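Long-range contacts in protein Dok-7 (Mus musculus, PDB 3ML4), which probably activates the muscle receptor tyrosine kinase MuSK as a dimeric cytoplasmic adaptor, with a phosphoinositide-binding PH domain and a PTB domain, in forming the neuromuscular synapse: residues 116-121 with 194-199; 160-165 with 175-180. One frame throughout, in Å; residues are numbered along the deposited sequence.

Interaction 1: residues 116-121 with 194-199; sequences HRFHVT and EQMSFL
Phe118 and His116 each offer a ring face to a side chain of helix 194-199, in two CH-pi contacts. CG of Met196, a selenomethionine, sits over the centre of the Phe118 ring, 3.6 Å from the centroid and only 5° off the normal. CD1 of Leu199 lies over the His116 imidazole, displaced toward its rim, 3.6 Å from that centroid; the far end of the ring, NE2, is hydrogen-bonded to Glu114. Leu199 has CG anti to its backbone N (chi1 -159°), which directs its forked tip at the strand, and its other methyl, CD2, meets the edge of Phe118 at CE2, 4.1 Å away.

The helix belongs to the PTB domain, whose PH-like fold is a seven-stranded antiparallel sandwich closed at one end by this C-terminal helix. An unbranched methionine can lay CG on a ring and still reach further with its methyl, while a leucine's fork can meet two rings at once.

Selenium makes a Met-aromatic contact, SE standing obliquely 4.7 Å from the Phe118 centroid. Rotation about the CG-SE bond (chi3 -138°) swings the terminal methyl CE toward the strand. There the methyl touches Phe118 CB at 3.5 Å and Val120 CG1 at 4.1 Å, so a single long side chain spans two inward-facing strand residues. At the margin, Gln195 brings CB to 4.2 Å from Phe118 CE1. No hydrogen bond joins the segments.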
ATOM      1  N   HIS B 116     -12.216   7.522   5.078  1.00 27.08           N
ATOM      2  CA  HIS B 116     -13.497   8.195   5.235  1.00 27.08           C
ATOM      3  C   HIS B 116     -13.844   8.272   6.716  1.00 26.89           C
ATOM      4  O   HIS B 116     -13.390   7.443   7.509  1.00 27.03           O
ATOM      5  CB  HIS B 116     -14.590   7.403   4.516  1.00 27.26           C
ATOM      6  CG  HIS B 116     -14.339   7.203   3.052  1.00 28.06           C
ATOM      7  ND1 HIS B 116     -15.095   7.822   2.076  1.00 28.68           N
ATOM      8  CD2 HIS B 116     -13.429   6.444   2.397  1.00 27.99           C
ATOM      9  CE1 HIS B 116     -14.653   7.461   0.886  1.00 28.35           C
ATOM     10  NE2 HIS B 116     -13.643   6.623   1.053  1.00 28.34           N
ATOM     11  N   ARG B 117     -14.649   9.259   7.090  1.00 26.51           N
ATOM     12  CA  ARG B 117     -15.066   9.392   8.472  1.00 26.39           C
ATOM     13  C   ARG B 117     -16.524   9.821   8.551  1.00 26.16           C
ATOM     14  O   ARG B 117     -16.992  10.619   7.738  1.00 26.04           O
ATOM     15  CB  ARG B 117     -14.154  10.373   9.219  1.00 26.63           C
ATOM     16  CG  ARG B 117     -14.627  11.811   9.201  1.00 27.40           C
ATOM     17  CD  ARG B 117     -13.623  12.760   9.795  1.00 29.36           C
ATOM     18  NE  ARG B 117     -12.985  13.538   8.741  1.00 31.05           N
ATOM     19  CZ  ARG B 117     -13.502  14.644   8.219  1.00 32.56           C
ATOM     20  NH1 ARG B 117     -14.664  15.112   8.673  1.00 33.41           N
ATOM     21  NH2 ARG B 117     -12.857  15.284   7.246  1.00 32.65           N
ATOM     22  N   PHE B 118     -17.236   9.280   9.534  1.00 26.09           N
ATOM     23  CA  PHE B 118     -18.641   9.615   9.761  1.00 25.94           C
ATOM     24  C   PHE B 118     -18.881   9.874  11.239  1.00 26.08           C
ATOM     25  O   PHE B 118     -18.562   9.026  12.080  1.00 26.02           O
ATOM     26  CB  PHE B 118     -19.546   8.471   9.310  1.00 25.93           C
ATOM     27  CG  PHE B 118     -19.318   8.023   7.889  1.00 26.21           C
ATOM     28  CD1 PHE B 118     -20.147   8.468   6.868  1.00 25.82           C
ATOM     29  CD2 PHE B 118     -18.286   7.134   7.577  1.00 25.97           C
ATOM     30  CE1 PHE B 118     -19.950   8.043   5.551  1.00 25.72           C
ATOM     31  CE2 PHE B 118     -18.081   6.714   6.271  1.00 25.89           C
ATOM     32  CZ  PHE B 118     -18.920   7.169   5.256  1.00 26.08           C
ATOM     33  N   HIS B 119     -19.428  11.050  11.556  1.00 26.32           N
ATOM     34  CA  HIS B 119     -19.834  11.378  12.922  1.00 26.19           C
ATOM     35  C   HIS B 119     -21.020  10.505  13.334  1.00 25.77           C
ATOM     36  O   HIS B 119     -22.091  10.563  12.721  1.00 25.76           O
ATOM     37  CB  HIS B 119     -20.206  12.857  13.048  1.00 26.61           C
ATOM     38  CG  HIS B 119     -19.041  13.798  12.946  1.00 28.40           C
ATOM     39  ND1 HIS B 119     -19.025  14.882  12.093  1.00 29.85           N
ATOM     40  CD2 HIS B 119     -17.836  13.793  13.568  1.00 29.16           C
ATOM     41  CE1 HIS B 119     -17.873  15.521  12.213  1.00 29.93           C
ATOM     42  NE2 HIS B 119     -17.133  14.878  13.098  1.00 30.16           N
ATOM     43  N   VAL B 120     -20.817   9.691  14.366  1.00 25.46           N
ATOM     44  CA  VAL B 120     -21.836   8.754  14.853  1.00 25.19           C
ATOM     45  C   VAL B 120     -22.039   8.825  16.376  1.00 25.14           C
ATOM     46  O   VAL B 120     -21.239   9.425  17.101  1.00 25.25           O
ATOM     47  CB  VAL B 120     -21.504   7.278  14.465  1.00 25.36           C
ATOM     48  CG1 VAL B 120     -21.311   7.129  12.944  1.00 24.82           C
ATOM     49  CG2 VAL B 120     -20.277   6.769  15.232  1.00 24.99           C
ATOM     50  N   THR B 121     -23.123   8.207  16.842  1.00 24.79           N
ATOM     51  CA  THR B 121     -23.387   8.016  18.257  1.00 24.11           C
ATOM     52  C   THR B 121     -23.427   6.521  18.529  1.00 24.12           C
ATOM     53  O   THR B 121     -24.257   5.809  17.962  1.00 24.07           O
ATOM     54  CB  THR B 121     -24.739   8.632  18.662  1.00 24.20           C
ATOM     55  OG1 THR B 121     -24.871   9.939  18.082  1.00 24.02           O
ATOM     56  CG2 THR B 121     -24.863   8.713  20.180  1.00 22.88           C
ATOM     57  N   GLU B 194     -26.798   4.615   4.757  1.00 32.10           N
ATOM     58  CA  GLU B 194     -26.812   4.224   3.348  1.00 32.86           C
ATOM     59  C   GLU B 194     -25.447   4.482   2.694  1.00 32.86           C
ATOM     60  O   GLU B 194     -24.966   3.658   1.917  1.00 33.01           O
ATOM     61  CB  GLU B 194     -27.923   4.963   2.594  1.00 32.76           C
ATOM     62  CG  GLU B 194     -29.323   4.357   2.763  1.00 33.78           C
ATOM     63  CD  GLU B 194     -30.429   5.243   2.182  1.00 33.77           C
ATOM     64  OE1 GLU B 194     -31.019   4.876   1.141  1.00 34.16           O
ATOM     65  OE2 GLU B 194     -30.700   6.318   2.761  1.00 35.02           O
ATOM     66  N   GLN B 195     -24.833   5.617   3.022  1.00 32.90           N
ATOM     67  CA  GLN B 195     -23.474   5.935   2.574  1.00 33.31           C
ATOM     68  C   GLN B 195     -22.423   5.012   3.174  1.00 33.44           C
ATOM     69  O   GLN B 195     -21.457   4.660   2.501  1.00 33.60           O
ATOM     70  CB  GLN B 195     -23.116   7.386   2.893  1.00 33.15           C
ATOM     71  CG  GLN B 195     -23.511   8.354   1.803  1.00 34.02           C
ATOM     72  CD  GLN B 195     -23.614   9.785   2.284  1.00 35.04           C
ATOM     73  OE1 GLN B 195     -22.900  10.210   3.200  1.00 35.67           O
ATOM     74  NE2 GLN B 195     -24.508  10.545   1.661  1.00 35.04           N
HETATM   75  N   MSE B 196     -22.614   4.622   4.431  1.00 33.43           N
HETATM   76  CA  MSE B 196     -21.672   3.733   5.100  1.00 34.28           C
HETATM   77  C   MSE B 196     -21.723   2.321   4.526  1.00 33.00           C
HETATM   78  O   MSE B 196     -20.686   1.709   4.279  1.00 32.80           O
HETATM   79  CB  MSE B 196     -21.911   3.711   6.612  1.00 34.18           C
HETATM   80  CG  MSE B 196     -21.503   4.995   7.308  1.00 35.28           C
HETATM   81 SE   MSE B 196     -22.120   5.117   9.161  1.00 38.58          SE
HETATM   82  CE  MSE B 196     -22.663   6.969   9.102  1.00 35.35           C
ATOM     83  N   SER B 197     -22.942   1.830   4.310  1.00 32.19           N
ATOM     84  CA  SER B 197     -23.184   0.481   3.804  1.00 31.20           C
ATOM     85  C   SER B 197     -22.668   0.318   2.375  1.00 30.74           C
ATOM     86  O   SER B 197     -22.083  -0.717   2.028  1.00 30.50           O
ATOM     87  CB  SER B 197     -24.680   0.163   3.868  1.00 31.22           C
ATOM     88  OG  SER B 197     -24.913  -1.228   3.772  1.00 31.05           O
ATOM     89  N   PHE B 198     -22.888   1.344   1.555  1.00 29.82           N
ATOM     90  CA  PHE B 198     -22.424   1.341   0.178  1.00 29.18           C
ATOM     91  C   PHE B 198     -20.895   1.378   0.092  1.00 28.60           C
ATOM     92  O   PHE B 198     -20.293   0.717  -0.759  1.00 28.38           O
ATOM     93  CB  PHE B 198     -23.030   2.509  -0.593  1.00 29.32           C
ATOM     94  CG  PHE B 198     -22.376   2.759  -1.917  1.00 29.77           C
ATOM     95  CD1 PHE B 198     -22.615   1.908  -2.996  1.00 29.69           C
ATOM     96  CD2 PHE B 198     -21.512   3.841  -2.085  1.00 29.66           C
ATOM     97  CE1 PHE B 198     -22.009   2.139  -4.223  1.00 30.13           C
ATOM     98  CE2 PHE B 198     -20.904   4.083  -3.309  1.00 29.66           C
ATOM     99  CZ  PHE B 198     -21.148   3.232  -4.379  1.00 29.65           C
ATOM    100  N   LEU B 199     -20.280   2.160   0.974  1.00 27.82           N
ATOM    101  CA  LEU B 199     -18.832   2.197   1.092  1.00 27.10           C
ATOM    102  C   LEU B 199     -18.310   0.805   1.441  1.00 26.57           C
ATOM    103  O   LEU B 199     -17.363   0.312   0.827  1.00 26.26           O
ATOM    104  CB  LEU B 199     -18.423   3.195   2.172  1.00 27.09           C
ATOM    105  CG  LEU B 199     -17.000   3.736   2.108  1.00 26.59           C
ATOM    106  CD1 LEU B 199     -16.994   4.960   1.220  1.00 26.80           C
ATOM    107  CD2 LEU B 199     -16.504   4.085   3.497  1.00 26.16           C
TER

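Interaction 2: residues 160-165 with 175-180; sequences DLRRYG and GGTRCG
Asp160 lies against the stem of Arg178, and the backbones are joined by one hydrogen bond. Gly176 N donates to Asp160 O at 2.9 Å in a nearly straight bond (163°). Next to it Leu161 and Gly175 form an antiparallel non-hydrogen-bonded pair.

The Arg178 side chain can be traced outward. Its CB is 3.3 Å from Asp160 CG, and its CG is 3.5 Å from Asp160 OD1. A bend at chi2 (-109°) keeps CD alongside the same oxygen, 3.6 Å from Asp160 OD1. NE lies 4.2 Å from Asp160 OD1, too far for a salt bridge, with the guanidinium and carboxylate planes almost perpendicular (87°). The tip looks elsewhere: NH2 is hydrogen-bonded to the backbone of the bound peptide. With an alanine in place of Asp160, the Arg178 stem would probably lose the surface it packs on and the guanidinium its nearby negative charge, leaving the side chain less firmly placed.

Arg162 runs extended across Gly176, its NE 3.6 Å from Gly176 CA; even a CB there would be crowded by Arg162 CG and Asp160 O, which suits glycine to the place. Thr177 OG1 lies 3.6 Å from Arg162 NH2. The threonine hydroxyl is hydrogen-bonded instead to a modified side chain of the peptide, presumably a phosphotyrosine. Arg163 and Tyr164 pair with the peptide in an antiparallel ladder, the beta augmentation typical of a PTB peptide-binding site.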
ATOM      1  N   ASP B 160     -13.164  -9.323   8.536  1.00 31.34           N
ATOM      2  CA  ASP B 160     -13.569 -10.133   9.680  1.00 31.26           C
ATOM      3  C   ASP B 160     -14.998  -9.822  10.137  1.00 31.27           C
ATOM      4  O   ASP B 160     -15.477 -10.369  11.131  1.00 31.15           O
ATOM      5  CB  ASP B 160     -12.575  -9.947  10.827  1.00 31.42           C
ATOM      6  CG  ASP B 160     -11.180 -10.435  10.479  1.00 32.01           C
ATOM      7  OD1 ASP B 160     -11.035 -11.211   9.510  1.00 34.82           O
ATOM      8  OD2 ASP B 160     -10.221 -10.054  11.180  1.00 31.88           O
ATOM      9  N   LEU B 161     -15.672  -8.943   9.403  1.00 31.37           N
ATOM     10  CA  LEU B 161     -17.078  -8.624   9.649  1.00 31.43           C
ATOM     11  C   LEU B 161     -17.997  -9.630   8.958  1.00 31.52           C
ATOM     12  O   LEU B 161     -17.874  -9.855   7.755  1.00 31.47           O
ATOM     13  CB  LEU B 161     -17.386  -7.215   9.140  1.00 31.31           C
ATOM     14  CG  LEU B 161     -17.362  -5.999  10.064  1.00 31.03           C
ATOM     15  CD1 LEU B 161     -16.375  -6.119  11.227  1.00 30.49           C
ATOM     16  CD2 LEU B 161     -17.071  -4.769   9.224  1.00 30.70           C
ATOM     17  N   ARG B 162     -18.911 -10.231   9.720  1.00 31.83           N
ATOM     18  CA  ARG B 162     -19.885 -11.181   9.161  1.00 32.18           C
ATOM     19  C   ARG B 162     -20.923 -10.450   8.332  1.00 31.78           C
ATOM     20  O   ARG B 162     -21.190 -10.809   7.188  1.00 31.68           O
ATOM     21  CB  ARG B 162     -20.630 -11.948  10.257  1.00 32.50           C
ATOM     22  CG  ARG B 162     -19.766 -12.683  11.256  1.00 34.60           C
ATOM     23  CD  ARG B 162     -20.508 -13.885  11.833  1.00 37.34           C
ATOM     24  NE  ARG B 162     -19.870 -14.396  13.048  1.00 39.06           N
ATOM     25  CZ  ARG B 162     -20.046 -15.622  13.533  1.00 40.01           C
ATOM     26  NH1 ARG B 162     -20.834 -16.489  12.906  1.00 40.79           N
ATOM     27  NH2 ARG B 162     -19.422 -15.987  14.643  1.00 40.32           N
ATOM     28  N   ARG B 163     -21.503  -9.420   8.940  1.00 31.35           N
ATOM     29  CA  ARG B 163     -22.675  -8.746   8.416  1.00 31.00           C
ATOM     30  C   ARG B 163     -22.588  -7.265   8.731  1.00 30.26           C
ATOM     31  O   ARG B 163     -21.858  -6.852   9.637  1.00 30.11           O
ATOM     32  CB  ARG B 163     -23.937  -9.332   9.064  1.00 31.39           C
ATOM     33  CG  ARG B 163     -24.536 -10.529   8.336  1.00 33.19           C
ATOM     34  CD  ARG B 163     -24.733 -11.741   9.253  1.00 36.26           C
ATOM     35  NE  ARG B 163     -25.399 -11.411  10.513  1.00 38.68           N
ATOM     36  CZ  ARG B 163     -26.631 -11.796  10.847  1.00 40.10           C
ATOM     37  NH1 ARG B 163     -27.352 -12.538  10.014  1.00 40.86           N
ATOM     38  NH2 ARG B 163     -27.141 -11.440  12.024  1.00 39.66           N
ATOM     39  N   TYR B 164     -23.333  -6.474   7.971  1.00 29.33           N
ATOM     40  CA  TYR B 164     -23.477  -5.048   8.217  1.00 28.77           C
ATOM     41  C   TYR B 164     -24.633  -4.537   7.371  1.00 28.47           C
ATOM     42  O   TYR B 164     -25.015  -5.178   6.394  1.00 28.13           O
ATOM     43  CB  TYR B 164     -22.186  -4.282   7.880  1.00 28.46           C
ATOM     44  CG  TYR B 164     -21.745  -4.440   6.442  1.00 28.03           C
ATOM     45  CD1 TYR B 164     -22.347  -3.706   5.424  1.00 26.49           C
ATOM     46  CD2 TYR B 164     -20.725  -5.328   6.102  1.00 28.01           C
ATOM     47  CE1 TYR B 164     -21.961  -3.859   4.112  1.00 27.12           C
ATOM     48  CE2 TYR B 164     -20.320  -5.483   4.781  1.00 27.77           C
ATOM     49  CZ  TYR B 164     -20.943  -4.749   3.794  1.00 27.55           C
ATOM     50  OH  TYR B 164     -20.549  -4.895   2.486  1.00 27.81           O
ATOM     51  N   GLY B 165     -25.184  -3.386   7.741  1.00 28.41           N
ATOM     52  CA  GLY B 165     -26.229  -2.772   6.938  1.00 28.69           C
ATOM     53  C   GLY B 165     -26.792  -1.482   7.495  1.00 28.91           C
ATOM     54  O   GLY B 165     -26.749  -1.242   8.702  1.00 28.88           O
ATOM     55  N   GLY B 175     -18.926  -8.036  14.016  1.00 32.83           N
ATOM     56  CA  GLY B 175     -17.608  -8.656  13.927  1.00 33.57           C
ATOM     57  C   GLY B 175     -17.663 -10.127  14.303  1.00 34.19           C
ATOM     58  O   GLY B 175     -18.307 -10.504  15.287  1.00 34.08           O
ATOM     59  N   GLY B 176     -16.975 -10.958  13.524  1.00 34.71           N
ATOM     60  CA  GLY B 176     -16.993 -12.396  13.731  1.00 35.82           C
ATOM     61  C   GLY B 176     -15.959 -12.924  14.706  1.00 36.62           C
ATOM     62  O   GLY B 176     -15.302 -12.158  15.416  1.00 36.57           O
ATOM     63  N   THR B 177     -15.826 -14.248  14.724  1.00 37.59           N
ATOM     64  CA  THR B 177     -14.868 -14.958  15.579  1.00 38.80           C
ATOM     65  C   THR B 177     -13.439 -14.456  15.415  1.00 39.33           C
ATOM     66  O   THR B 177     -12.712 -14.334  16.394  1.00 39.56           O
ATOM     67  CB  THR B 177     -14.939 -16.489  15.338  1.00 38.69           C
ATOM     68  OG1 THR B 177     -16.160 -16.990  15.890  1.00 38.64           O
ATOM     69  CG2 THR B 177     -13.767 -17.219  15.978  1.00 39.25           C
ATOM     70  N   ARG B 178     -13.056 -14.153  14.176  1.00 40.33           N
ATOM     71  CA  ARG B 178     -11.730 -13.611  13.859  1.00 41.21           C
ATOM     72  C   ARG B 178     -11.313 -12.484  14.812  1.00 41.46           C
ATOM     73  O   ARG B 178     -10.142 -12.395  15.189  1.00 41.80           O
ATOM     74  CB  ARG B 178     -11.674 -13.079  12.418  1.00 41.54           C
ATOM     75  CG  ARG B 178     -12.670 -13.673  11.426  1.00 42.40           C
ATOM     76  CD  ARG B 178     -12.020 -14.585  10.390  1.00 43.71           C
ATOM     77  NE  ARG B 178     -12.981 -14.961   9.349  1.00 44.83           N
ATOM     78  CZ  ARG B 178     -13.774 -16.031   9.405  1.00 46.17           C
ATOM     79  NH1 ARG B 178     -13.723 -16.855  10.446  1.00 47.00           N
ATOM     80  NH2 ARG B 178     -14.622 -16.290   8.418  1.00 46.45           N
ATOM     81  N   CYS B 179     -12.266 -11.627  15.188  1.00 41.62           N
ATOM     82  CA  CYS B 179     -11.989 -10.506  16.094  1.00 41.83           C
ATOM     83  C   CYS B 179     -12.363 -10.800  17.556  1.00 42.03           C
ATOM     84  O   CYS B 179     -13.350 -10.286  18.083  1.00 42.29           O
ATOM     85  CB  CYS B 179     -12.604  -9.186  15.586  1.00 41.91           C
ATOM     86  SG  CYS B 179     -13.899  -9.289  14.307  1.00 41.74           S
ATOM     87  N   GLY B 180     -11.536 -11.624  18.192  1.00 42.01           N
ATOM     88  CA  GLY B 180     -11.721 -12.105  19.561  1.00 41.96           C
ATOM     89  C   GLY B 180     -12.733 -11.443  20.475  1.00 41.90           C
ATOM     90  O   GLY B 180     -13.888 -11.873  20.537  1.00 42.18           O
TER

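Overall arrangement
Both contacts belong to the PTB domain and reach the same antiparallel sheet, interaction 1 from its central strand 115-122 and interaction 2 from the outer strand 161-167. Along the chain interaction 2 is nested within the loop that interaction 1 closes. Their centres are about 17 Å apart, yet helix 193-203 bridges them: while Met196 and Leu199 face the core, Ser197 turns to the peptide side, its OG 3.8 Å from Gly165 CA and its O 3.8 Å from Tyr164 CE1. Tyr164 OH is in turn hydrogen-bonded to Asp201. Ser197 also packs on the bound peptide, so the helix seated by interaction 1 helps line the groove whose phosphotyrosine end probably lies at interaction 2.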